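Local coordinates for precorrin-8x Methyl Mutase (Thermus thermophilus, PDB 1V9C), which probably catalyses, as a CobH/CbiC-family precorrin-8X methylmutase, a methyl-migration step in the biosynthesis of adenosylcobalamin, at residues Leu70-Met75 with Val133-Thr138. Residues are numbered along the deposited sequence; the frame is centred on the assembly and turned at random.
Sequences LVDARM and VGNAPT
The carboxylate of Asp72 is enclosed by the turn Val133-Ala136 from both faces and along its oxygen edge. Over one face sits Val133 CG1, 3.1 Å from Asp72 OD2, a tight approach; Gly134 N lies on this same side. The other face is flanked by CB and the amide of Asn135, whose plane is turned 32° from the carboxylate. Between the oxygens, Asn135 N takes the syn lone pair of Asp72 OD2 at 2.8 Å. Ala136 N reaches that same Asp72 OD2 at 2.6 Å, approaching from the far end of the C-O bond. The other oxygen, Asp72 OD1, accepts a nearly straight bond from Gly134 N (3.1 Å), although this donor stands 35° out of the carboxylate plane. Asn135 ND2 also bonds to Asp72 OD1, but its modelled position is less certain; the OD1 of that amide is held by Ser190 OG. Asp72 CG stands between its own backbone N and carbonyl carbon (chi1 77°), which turns the oxygens toward the three successive backbone N-H groups. An asparagine here would probably set an NH2 group against those donors and leave at least one of them without its acceptor.

Asp72 directly follows strand 69-71, and Val133 ends the neighbouring parallel strand 130-133. From these two strands the chain leaves in opposite directions along the strand order, to 92-94 and to 155-158 respectively, so the contact marks a topological switch point of the doubly wound fold. Ala136 is the N-cap of helix 137-147, hence OD2 faces the start of that helix. Three backbone donors and the helix dipole would probably favour a negative charge on this buried carboxylate, and the bonds to three successive N-H groups are likely to hold the turn that leads into the helix.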
ATOM      1  N   LEU B  70      -2.872 -15.917   2.796  1.00 24.42           N
ATOM      2  CA  LEU B  70      -1.496 -15.834   3.262  1.00 28.24           C
ATOM      3  C   LEU B  70      -0.852 -14.688   2.504  1.00 27.28           C
ATOM      4  O   LEU B  70      -0.907 -14.638   1.282  1.00 26.12           O
ATOM      5  CB  LEU B  70      -0.758 -17.145   2.965  1.00 30.42           C
ATOM      6  CG  LEU B  70      -1.564 -18.416   3.247  1.00 36.32           C
ATOM      7  CD1 LEU B  70      -0.759 -19.646   2.860  1.00 41.05           C
ATOM      8  CD2 LEU B  70      -1.931 -18.459   4.701  1.00 32.36           C
ATOM      9  N   VAL B  71      -0.234 -13.770   3.230  1.00 28.14           N
ATOM     10  CA  VAL B  71       0.359 -12.624   2.583  1.00 29.81           C
ATOM     11  C   VAL B  71       1.810 -12.418   2.977  1.00 30.02           C
ATOM     12  O   VAL B  71       2.262 -12.934   4.006  1.00 29.54           O
ATOM     13  CB  VAL B  71      -0.499 -11.355   2.872  1.00 27.46           C
ATOM     14  CG1 VAL B  71      -1.897 -11.577   2.355  1.00 22.21           C
ATOM     15  CG2 VAL B  71      -0.565 -11.071   4.372  1.00 23.99           C
ATOM     16  N   ASP B  72       2.527 -11.659   2.149  1.00 27.31           N
ATOM     17  CA  ASP B  72       3.950 -11.389   2.358  1.00 26.34           C
ATOM     18  C   ASP B  72       4.286 -10.022   2.952  1.00 27.98           C
ATOM     19  O   ASP B  72       5.439  -9.578   2.879  1.00 33.85           O
ATOM     20  CB  ASP B  72       4.685 -11.539   1.031  1.00 30.29           C
ATOM     21  CG  ASP B  72       4.489 -10.344   0.121  1.00 32.79           C
ATOM     22  OD1 ASP B  72       3.515  -9.590   0.333  1.00 32.70           O
ATOM     23  OD2 ASP B  72       5.304 -10.163  -0.808  1.00 36.69           O
ATOM     24  N   ALA B  73       3.296  -9.341   3.520  1.00 23.06           N
ATOM     25  CA  ALA B  73       3.537  -8.036   4.124  1.00 26.13           C
ATOM     26  C   ALA B  73       2.395  -7.622   5.024  1.00 24.66           C
ATOM     27  O   ALA B  73       1.221  -7.854   4.712  1.00 23.87           O
ATOM     28  CB  ALA B  73       3.762  -6.965   3.046  1.00 21.77           C
ATOM     29  N   ARG B  74       2.748  -6.995   6.141  1.00 27.95           N
ATOM     30  CA  ARG B  74       1.762  -6.524   7.107  1.00 29.14           C
ATOM     31  C   ARG B  74       0.809  -5.491   6.500  1.00 26.38           C
ATOM     32  O   ARG B  74      -0.382  -5.490   6.815  1.00 20.59           O
ATOM     33  CB  ARG B  74       2.477  -5.940   8.321  1.00 32.67           C
ATOM     34  CG  ARG B  74       3.570  -4.973   7.955  1.00 48.01           C
ATOM     35  CD  ARG B  74       4.614  -4.888   9.049  1.00 56.51           C
ATOM     36  NE  ARG B  74       5.690  -3.970   8.688  1.00 60.45           N
ATOM     37  CZ  ARG B  74       6.904  -4.006   9.223  1.00 64.88           C
ATOM     38  NH1 ARG B  74       7.199  -4.916  10.146  1.00 65.93           N
ATOM     39  NH2 ARG B  74       7.823  -3.136   8.832  1.00 65.72           N
ATOM     40  N   MET B  75       1.323  -4.634   5.615  1.00 25.18           N
ATOM     41  CA  MET B  75       0.475  -3.624   4.973  1.00 22.48           C
ATOM     42  C   MET B  75      -0.725  -4.306   4.326  1.00 19.72           C
ATOM     43  O   MET B  75      -1.843  -3.799   4.377  1.00 17.66           O
ATOM     44  CB  MET B  75       1.251  -2.835   3.902  1.00 28.79           C
ATOM     45  CG  MET B  75       2.160  -1.768   4.470  1.00 32.88           C
ATOM     46  SD  MET B  75       2.744  -0.589   3.224  1.00 38.59           S
ATOM     47  CE  MET B  75       1.365   0.526   3.107  1.00 35.60           C
ATOM     48  N   VAL B 133       1.115 -11.835  -2.784  1.00 17.93           N
ATOM     49  CA  VAL B 133       2.485 -11.341  -2.755  1.00 20.66           C
ATOM     50  C   VAL B 133       2.563  -9.975  -3.438  1.00 21.83           C
ATOM     51  O   VAL B 133       2.248  -9.840  -4.619  1.00 20.29           O
ATOM     52  CB  VAL B 133       3.450 -12.335  -3.461  1.00 22.85           C
ATOM     53  CG1 VAL B 133       4.893 -11.865  -3.321  1.00 22.19           C
ATOM     54  CG2 VAL B 133       3.284 -13.723  -2.861  1.00 28.34           C
ATOM     55  N   GLY B 134       2.971  -8.961  -2.684  1.00 23.05           N
ATOM     56  CA  GLY B 134       3.089  -7.638  -3.255  1.00 23.35           C
ATOM     57  C   GLY B 134       4.412  -7.015  -2.864  1.00 25.33           C
ATOM     58  O   GLY B 134       4.658  -5.844  -3.158  1.00 29.13           O
ATOM     59  N   ASN B 135       5.279  -7.793  -2.219  1.00 22.67           N
ATOM     60  CA  ASN B 135       6.551  -7.256  -1.753  1.00 27.18           C
ATOM     61  C   ASN B 135       7.810  -8.114  -1.822  1.00 28.49           C
ATOM     62  O   ASN B 135       8.897  -7.581  -1.992  1.00 33.36           O
ATOM     63  CB  ASN B 135       6.368  -6.788  -0.311  1.00 33.64           C
ATOM     64  CG  ASN B 135       5.060  -6.051  -0.117  1.00 42.28           C
ATOM     65  OD1 ASN B 135       4.957  -4.860  -0.402  1.00 50.36           O
ATOM     66  ND2 ASN B 135       4.037  -6.771   0.331  1.00 44.22           N
ATOM     67  N   ALA B 136       7.686  -9.428  -1.672  1.00 32.37           N
ATOM     68  CA  ALA B 136       8.876 -10.283  -1.666  1.00 35.21           C
ATOM     69  C   ALA B 136       8.977 -11.249  -2.832  1.00 34.40           C
ATOM     70  O   ALA B 136       8.384 -12.321  -2.799  1.00 33.44           O
ATOM     71  CB  ALA B 136       8.946 -11.057  -0.353  1.00 35.65           C
ATOM     72  N   PRO B 137       9.734 -10.875  -3.880  1.00 37.09           N
ATOM     73  CA  PRO B 137       9.937 -11.694  -5.082  1.00 37.23           C
ATOM     74  C   PRO B 137      10.529 -13.067  -4.751  1.00 37.64           C
ATOM     75  O   PRO B 137      10.109 -14.083  -5.306  1.00 38.63           O
ATOM     76  CB  PRO B 137      10.912 -10.859  -5.918  1.00 38.13           C
ATOM     77  CG  PRO B 137      10.610  -9.463  -5.503  1.00 41.03           C
ATOM     78  CD  PRO B 137      10.457  -9.596  -4.001  1.00 39.83           C
ATOM     79  N   THR B 138      11.515 -13.086  -3.858  1.00 37.28           N
ATOM     80  CA  THR B 138      12.154 -14.339  -3.480  1.00 41.25           C
ATOM     81  C   THR B 138      11.126 -15.237  -2.797  1.00 41.56           C
ATOM     82  O   THR B 138      11.270 -16.457  -2.759  1.00 43.50           O
ATOM     83  CB  THR B 138      13.354 -14.112  -2.524  1.00 39.85           C
ATOM     84  OG1 THR B 138      12.880 -13.659  -1.256  1.00 47.40           O
ATOM     85  CG2 THR B 138      14.307 -13.075  -3.096  1.00 41.42           C
TER